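Local coordinates for sporozoite-specific SAG protein (Toxoplasma gondii, PDB 2WNK) that is a sporozoite-stage surface antigen related to SAG2, built of two SRS domains, and of a molecular function not firmly established, at residues V17-S30 / S77-L89. Residues are numbered along the deposited sequence; the frame is centred on the assembly and turned at random.
Sequences VEKAGHVVRFNCPS and SGGNDFTLTVDAL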
ATOM      1  N   VAL A  17       6.134  -0.703   3.104  1.00 19.31           N
ATOM      2  CA  VAL A  17       4.920   0.080   2.937  1.00 19.46           C
ATOM      3  C   VAL A  17       4.375  -0.214   1.540  1.00 19.69           C
ATOM      4  O   VAL A  17       5.025   0.063   0.539  1.00 18.35           O
ATOM      5  CB  VAL A  17       5.165   1.597   3.114  1.00 19.24           C
ATOM      6  CG1 VAL A  17       3.881   2.387   2.806  1.00 20.59           C
ATOM      7  CG2 VAL A  17       5.637   1.912   4.566  1.00 17.58           C
ATOM      8  N   GLU A  18       3.165  -0.754   1.485  1.00 19.94           N
ATOM      9  CA  GLU A  18       2.600  -1.263   0.232  1.00 21.28           C
ATOM     10  C   GLU A  18       1.515  -0.361  -0.366  1.00 20.36           C
ATOM     11  O   GLU A  18       1.222  -0.422  -1.569  1.00 20.68           O
ATOM     12  CB  GLU A  18       2.012  -2.648   0.490  1.00 21.60           C
ATOM     13  CG  GLU A  18       2.939  -3.561   1.275  1.00 24.88           C
ATOM     14  CD  GLU A  18       3.561  -4.631   0.409  1.00 28.05           C
ATOM     15  OE1 GLU A  18       3.903  -5.708   0.961  1.00 29.15           O
ATOM     16  OE2 GLU A  18       3.680  -4.405  -0.819  1.00 29.19           O
ATOM     17  N   LYS A  19       0.921   0.478   0.472  1.00 20.40           N
ATOM     18  CA  LYS A  19      -0.265   1.233   0.079  1.00 19.84           C
ATOM     19  C   LYS A  19      -0.213   2.657   0.583  1.00 19.36           C
ATOM     20  O   LYS A  19       0.285   2.897   1.684  1.00 18.57           O
ATOM     21  CB  LYS A  19      -1.472   0.604   0.724  1.00 21.29           C
ATOM     22  CG  LYS A  19      -2.188  -0.337  -0.087  1.00 21.82           C
ATOM     23  CD  LYS A  19      -3.567  -0.292   0.458  1.00 20.51           C
ATOM     24  CE  LYS A  19      -4.435  -1.298  -0.161  1.00 22.45           C
ATOM     25  NZ  LYS A  19      -5.822  -1.072   0.295  1.00 20.74           N
ATOM     26  N   ALA A  20      -0.734   3.586  -0.211  1.00 18.35           N
ATOM     27  CA  ALA A  20      -0.839   4.968   0.231  1.00 18.65           C
ATOM     28  C   ALA A  20      -1.719   5.013   1.473  1.00 19.08           C
ATOM     29  O   ALA A  20      -2.802   4.415   1.491  1.00 19.09           O
ATOM     30  CB  ALA A  20      -1.424   5.840  -0.873  1.00 18.50           C
ATOM     31  N   GLY A  21      -1.256   5.727   2.500  1.00 19.63           N
ATOM     32  CA  GLY A  21      -1.996   5.847   3.750  1.00 20.04           C
ATOM     33  C   GLY A  21      -1.709   4.765   4.779  1.00 20.57           C
ATOM     34  O   GLY A  21      -2.355   4.741   5.833  1.00 22.57           O
ATOM     35  N   HIS A  22      -0.785   3.852   4.491  1.00 20.12           N
ATOM     36  CA  HIS A  22      -0.427   2.806   5.442  1.00 20.27           C
ATOM     37  C   HIS A  22       0.591   3.350   6.445  1.00 20.44           C
ATOM     38  O   HIS A  22       1.269   4.343   6.173  1.00 20.05           O
ATOM     39  CB  HIS A  22       0.090   1.548   4.738  1.00 20.73           C
ATOM     40  CG  HIS A  22      -1.004   0.600   4.335  1.00 22.26           C
ATOM     41  ND1 HIS A  22      -0.770  -0.713   3.973  1.00 23.30           N
ATOM     42  CD2 HIS A  22      -2.349   0.771   4.284  1.00 21.39           C
ATOM     43  CE1 HIS A  22      -1.921  -1.298   3.687  1.00 23.69           C
ATOM     44  NE2 HIS A  22      -2.893  -0.422   3.869  1.00 23.95           N
ATOM     45  N   VAL A  23       0.662   2.716   7.609  1.00 19.92           N
ATOM     46  CA  VAL A  23       1.545   3.176   8.664  1.00 21.20           C
ATOM     47  C   VAL A  23       2.481   2.060   9.112  1.00 21.04           C
ATOM     48  O   VAL A  23       2.118   0.864   9.112  1.00 22.62           O
ATOM     49  CB  VAL A  23       0.769   3.775   9.891  1.00 22.14           C
ATOM     50  CG1 VAL A  23      -0.576   4.374   9.467  1.00 21.59           C
ATOM     51  CG2 VAL A  23       0.615   2.771  11.004  1.00 23.36           C
ATOM     52  N   VAL A  24       3.707   2.456   9.449  1.00 19.39           N
ATOM     53  CA  VAL A  24       4.669   1.578  10.045  1.00 17.35           C
ATOM     54  C   VAL A  24       4.879   2.002  11.477  1.00 16.40           C
ATOM     55  O   VAL A  24       5.117   3.159  11.754  1.00 16.29           O
ATOM     56  CB  VAL A  24       6.030   1.622   9.291  1.00 17.04           C
ATOM     57  CG1 VAL A  24       7.027   0.703   9.968  1.00 20.31           C
ATOM     58  CG2 VAL A  24       5.811   1.229   7.838  1.00 19.25           C
ATOM     59  N   ARG A  25       4.779   1.049  12.382  1.00 15.74           N
ATOM     60  CA  ARG A  25       5.043   1.314  13.796  1.00 15.92           C
ATOM     61  C   ARG A  25       6.245   0.500  14.198  1.00 16.17           C
ATOM     62  O   ARG A  25       6.321  -0.702  13.915  1.00 16.67           O
ATOM     63  CB  ARG A  25       3.829   0.959  14.669  1.00 15.78           C
ATOM     64  CG  ARG A  25       2.649   1.855  14.456  1.00 17.75           C
ATOM     65  CD  ARG A  25       1.429   1.402  15.294  1.00 18.96           C
ATOM     66  NE  ARG A  25       0.217   2.088  14.840  1.00 20.95           N
ATOM     67  CZ  ARG A  25      -0.042   3.359  15.105  1.00 21.53           C
ATOM     68  NH1 ARG A  25       0.822   4.071  15.830  1.00 21.53           N
ATOM     69  NH2 ARG A  25      -1.146   3.920  14.635  1.00 23.64           N
ATOM     70  N   PHE A  26       7.216   1.157  14.811  1.00 15.85           N
ATOM     71  CA  PHE A  26       8.346   0.438  15.356  1.00 15.24           C
ATOM     72  C   PHE A  26       8.800   1.058  16.663  1.00 15.96           C
ATOM     73  O   PHE A  26       8.417   2.166  17.003  1.00 16.07           O
ATOM     74  CB  PHE A  26       9.502   0.378  14.351  1.00 15.88           C
ATOM     75  CG  PHE A  26      10.101   1.716  14.018  1.00 14.98           C
ATOM     76  CD1 PHE A  26      11.192   2.194  14.732  1.00 15.01           C
ATOM     77  CD2 PHE A  26       9.630   2.450  12.935  1.00 16.04           C
ATOM     78  CE1 PHE A  26      11.796   3.411  14.406  1.00 16.35           C
ATOM     79  CE2 PHE A  26      10.222   3.687  12.603  1.00 18.35           C
ATOM     80  CZ  PHE A  26      11.316   4.162  13.353  1.00 16.09           C
ATOM     81  N   ASN A  27       9.614   0.310  17.393  1.00 14.61           N
ATOM     82  CA  ASN A  27      10.040   0.722  18.704  1.00 14.75           C
ATOM     83  C   ASN A  27      11.566   0.649  18.831  1.00 14.62           C
ATOM     84  O   ASN A  27      12.194  -0.315  18.383  1.00 15.99           O
ATOM     85  CB  ASN A  27       9.360  -0.158  19.756  1.00 15.06           C
ATOM     86  CG  ASN A  27      10.012  -0.064  21.113  1.00 17.38           C
ATOM     87  OD1 ASN A  27      10.850  -0.904  21.474  1.00 18.16           O
ATOM     88  ND2 ASN A  27       9.636   0.959  21.876  1.00 18.57           N
ATOM     89  N   CYS A  28      12.121   1.689  19.430  1.00 12.70           N
ATOM     90  CA  CYS A  28      13.515   1.663  19.932  1.00 13.18           C
ATOM     91  C   CYS A  28      13.434   1.354  21.428  1.00 13.59           C
ATOM     92  O   CYS A  28      12.940   2.183  22.196  1.00 14.43           O
ATOM     93  CB  CYS A  28      14.201   3.016  19.721  1.00 12.83           C
ATOM     94  SG  CYS A  28      14.591   3.408  17.928  1.00 14.75           S
ATOM     95  N   PRO A  29      13.892   0.164  21.818  1.00 13.42           N
ATOM     96  CA  PRO A  29      13.688  -0.294  23.172  1.00 13.30           C
ATOM     97  C   PRO A  29      14.553   0.443  24.102  1.00 13.07           C
ATOM     98  O   PRO A  29      15.418   1.171  23.780  1.00 13.90           O
ATOM     99  CB  PRO A  29      14.089  -1.754  23.117  1.00 13.88           C
ATOM    100  CG  PRO A  29      15.045  -1.858  22.144  1.00 13.45           C
ATOM    101  CD  PRO A  29      14.563  -0.887  21.062  1.00 13.54           C
ATOM    102  N   SER A  30      14.283   0.196  25.354  1.00 13.09           N
ATOM    103  CA  SER A  30      14.929   0.898  26.400  1.00 14.45           C
ATOM    104  C   SER A  30      16.446   1.101  26.333  1.00 15.09           C
ATOM    105  O   SER A  30      16.909   2.137  26.571  1.00 15.57           O
ATOM    106  CB  SER A  30      14.603   0.156  27.678  1.00 11.88           C
ATOM    107  OG  SER A  30      15.145   0.859  28.662  1.00 18.60           O
ATOM    108  N   SER A  77       9.629  -3.209  24.231  1.00 24.64           N
ATOM    109  CA  SER A  77       9.316  -2.659  25.563  1.00 24.09           C
ATOM    110  C   SER A  77      10.225  -1.550  26.116  1.00 23.44           C
ATOM    111  O   SER A  77      11.459  -1.518  25.990  1.00 25.45           O
ATOM    112  CB  SER A  77       8.872  -3.722  26.608  1.00 24.65           C
ATOM    113  OG  SER A  77       9.762  -3.949  27.719  1.00 24.26           O
ATOM    114  N   GLY A  78       9.554  -0.598  26.670  1.00 22.48           N
ATOM    115  CA  GLY A  78      10.148   0.636  27.068  1.00 20.02           C
ATOM    116  C   GLY A  78      10.525   1.415  25.840  1.00 19.05           C
ATOM    117  O   GLY A  78      10.169   1.055  24.746  1.00 18.20           O
ATOM    118  N   GLY A  79      11.233   2.496  26.078  1.00 18.07           N
ATOM    119  CA  GLY A  79      11.908   3.242  25.038  1.00 15.86           C
ATOM    120  C   GLY A  79      11.073   4.272  24.348  1.00 15.69           C
ATOM    121  O   GLY A  79      10.398   5.061  24.950  1.00 15.54           O
ATOM    122  N   ASN A  80      11.185   4.291  23.027  1.00 14.58           N
ATOM    123  CA  ASN A  80      10.400   5.246  22.245  1.00 14.59           C
ATOM    124  C   ASN A  80       9.680   4.570  21.090  1.00 14.45           C
ATOM    125  O   ASN A  80      10.252   3.743  20.411  1.00 13.86           O
ATOM    126  CB  ASN A  80      11.295   6.357  21.681  1.00 15.36           C
ATOM    127  CG  ASN A  80      11.668   7.382  22.730  1.00 15.74           C
ATOM    128  OD1 ASN A  80      10.800   8.060  23.291  1.00 17.46           O
ATOM    129  ND2 ASN A  80      12.962   7.478  23.040  1.00 16.57           N
ATOM    130  N   ASP A  81       8.421   4.951  20.881  1.00 14.49           N
ATOM    131  CA  ASP A  81       7.598   4.385  19.815  1.00 14.03           C
ATOM    132  C   ASP A  81       7.465   5.375  18.669  1.00 14.36           C
ATOM    133  O   ASP A  81       7.186   6.559  18.883  1.00 14.65           O
ATOM    134  CB  ASP A  81       6.196   4.089  20.373  1.00 13.90           C
ATOM    135  CG  ASP A  81       6.157   2.861  21.296  1.00 16.09           C
ATOM    136  OD1 ASP A  81       7.071   2.018  21.289  1.00 18.07           O
ATOM    137  OD2 ASP A  81       5.158   2.707  22.027  1.00 16.66           O
ATOM    138  N   PHE A  82       7.682   4.883  17.447  1.00 13.78           N
ATOM    139  CA  PHE A  82       7.668   5.716  16.263  1.00 14.44           C
ATOM    140  C   PHE A  82       6.589   5.271  15.294  1.00 15.24           C
ATOM    141  O   PHE A  82       6.353   4.068  15.150  1.00 15.99           O
ATOM    142  CB  PHE A  82       9.032   5.659  15.568  1.00 14.69           C
ATOM    143  CG  PHE A  82      10.112   6.213  16.414  1.00 14.82           C
ATOM    144  CD1 PHE A  82      10.834   5.387  17.280  1.00 12.03           C
ATOM    145  CD2 PHE A  82      10.305   7.578  16.467  1.00 12.42           C
ATOM    146  CE1 PHE A  82      11.779   5.936  18.134  1.00 14.91           C
ATOM    147  CE2 PHE A  82      11.253   8.118  17.315  1.00 13.85           C
ATOM    148  CZ  PHE A  82      11.988   7.298  18.148  1.00 13.39           C
ATOM    149  N   THR A  83       6.018   6.241  14.582  1.00 14.33           N
ATOM    150  CA  THR A  83       4.960   5.974  13.588  1.00 15.41           C
ATOM    151  C   THR A  83       5.307   6.695  12.301  1.00 14.38           C
ATOM    152  O   THR A  83       5.369   7.916  12.275  1.00 15.70           O
ATOM    153  CB  THR A  83       3.576   6.465  14.117  1.00 14.35           C
ATOM    154  OG1 THR A  83       3.336   5.848  15.375  1.00 16.66           O
ATOM    155  CG2 THR A  83       2.453   6.063  13.174  1.00 16.35           C
ATOM    156  N   LEU A  84       5.536   5.940  11.227  1.00 14.95           N
ATOM    157  CA  LEU A  84       5.827   6.541   9.951  1.00 15.28           C
ATOM    158  C   LEU A  84       4.571   6.365   9.124  1.00 16.44           C
ATOM    159  O   LEU A  84       4.130   5.231   8.890  1.00 15.54           O
ATOM    160  CB  LEU A  84       6.994   5.838   9.242  1.00 15.47           C
ATOM    161  CG  LEU A  84       7.216   6.434   7.840  1.00 17.01           C
ATOM    162  CD1 LEU A  84       7.968   7.773   7.972  1.00 16.55           C
ATOM    163  CD2 LEU A  84       7.957   5.436   6.879  1.00 18.07           C
ATOM    164  N   THR A  85       3.991   7.490   8.708  1.00 17.00           N
ATOM    165  CA  THR A  85       2.832   7.478   7.844  1.00 17.61           C
ATOM    166  C   THR A  85       3.234   7.898   6.453  1.00 18.53           C
ATOM    167  O   THR A  85       3.919   8.902   6.287  1.00 18.89           O
ATOM    168  CB  THR A  85       1.795   8.475   8.346  1.00 17.67           C
ATOM    169  OG1 THR A  85       1.343   8.049   9.629  1.00 18.86           O
ATOM    170  CG2 THR A  85       0.587   8.520   7.394  1.00 17.72           C
ATOM    171  N   VAL A  86       2.843   7.112   5.449  1.00 19.70           N
ATOM    172  CA  VAL A  86       3.139   7.441   4.060  1.00 20.63           C
ATOM    173  C   VAL A  86       1.832   7.728   3.316  1.00 21.43           C
ATOM    174  O   VAL A  86       1.132   6.802   2.892  1.00 21.91           O
ATOM    175  CB  VAL A  86       3.910   6.318   3.360  1.00 20.98           C
ATOM    176  CG1 VAL A  86       4.271   6.744   1.951  1.00 20.99           C
ATOM    177  CG2 VAL A  86       5.182   5.977   4.154  1.00 21.58           C
ATOM    178  N   ASP A  87       1.543   9.019   3.162  1.00 21.61           N
ATOM    179  CA  ASP A  87       0.265   9.531   2.659  1.00 23.63           C
ATOM    180  C   ASP A  87       0.122   9.269   1.152  1.00 23.09           C
ATOM    181  O   ASP A  87      -0.964   8.951   0.667  1.00 23.57           O
ATOM    182  CB  ASP A  87       0.142  11.050   2.957  1.00 23.76           C
ATOM    183  CG  ASP A  87       0.051  11.368   4.468  1.00 26.67           C
ATOM    184  OD1 ASP A  87      -0.776  10.753   5.157  1.00 27.39           O
ATOM    185  OD2 ASP A  87       0.819  12.227   4.975  1.00 31.34           O
ATOM    186  N   ALA A  88       1.217   9.417   0.410  1.00 23.32           N
ATOM    187  CA  ALA A  88       1.218   9.103  -1.018  1.00 23.63           C
ATOM    188  C   ALA A  88       2.478   8.317  -1.321  1.00 23.14           C
ATOM    189  O   ALA A  88       3.542   8.633  -0.773  1.00 23.85           O
ATOM    190  CB  ALA A  88       1.163  10.385  -1.866  1.00 24.18           C
ATOM    191  N   LEU A  89       2.368   7.262  -2.131  1.00 22.20           N
ATOM    192  CA  LEU A  89       3.549   6.449  -2.469  1.00 20.32           C
ATOM    193  C   LEU A  89       4.417   7.160  -3.501  1.00 20.72           C
ATOM    194  O   LEU A  89       3.914   7.886  -4.351  1.00 20.78           O
ATOM    195  CB  LEU A  89       3.172   5.041  -2.960  1.00 20.15           C
ATOM    196  CG  LEU A  89       2.404   4.126  -1.997  1.00 19.41           C
ATOM    197  CD1 LEU A  89       2.080   2.794  -2.629  1.00 18.63           C
ATOM    198  CD2 LEU A  89       3.263   3.902  -0.781  1.00 17.64           C
TER
HETATM  199  O   HOH W   1       3.620   3.534  17.055  1.00 27.54           O
HETATM  200  O   HOH W   2      12.250   2.739  28.804  1.00 22.51           O
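Strands 22-28 and 80-86 pair antiparallel in the three-stranded sheet of the first SRS domain, one layer of its beta sandwich, with strand 66-72 along the far edge of 80-86. Paired backbone bonds at Val24–Leu84, Phe26–Phe82 and Cys28–Asn80 zip them together; Val24 N reaches Leu84 O at 2.9 Å.

The side of Val24, Phe26, Phe82 and Leu84 faces the other sheet, where Phe15 and Val123 also touch Phe26. The Phe26 ring takes the cramped rotamer between its backbone N and carbonyl carbon (chi1 65°), which turns one face of the ring toward Phe82, whose CB lies over that face, off toward the rim, 3.5 Å from Phe26 CZ (a CH-pi contact). The two rings are nearly parallel, planes 23° apart, but slid so far that they barely overlap. Cys28 SG, disulfide-bonded to Cys100, approaches the Phe82 ring obliquely, 3.8 Å from Phe82 CE1.

On the other side, Asn27 swings CG away from its backbone N (chi1 164°) and across to the partner strand. Its ND2 donates to Gly78 O at 2.9 Å, near the amide plane, and, tilted out of that plane, to Asp81 OD1 at 2.8 Å. Arg25 lies alongside Thr83, with Thr83 CG2 over one guanidinium face and a water bonded to Arg25 NH1 at the edge. Beside the type II turn from Lys19 to His22, Leu89 CD2 packs 3.9 Å from Val17 CG1.

Because ND2 faces two acceptors, the buried Asn27 amide can be placed only one way round, with Ser5 serving its OD1, and it ties the 77-79 loop to the strand; the aromatic side and disulfide bind this sheet to its partner.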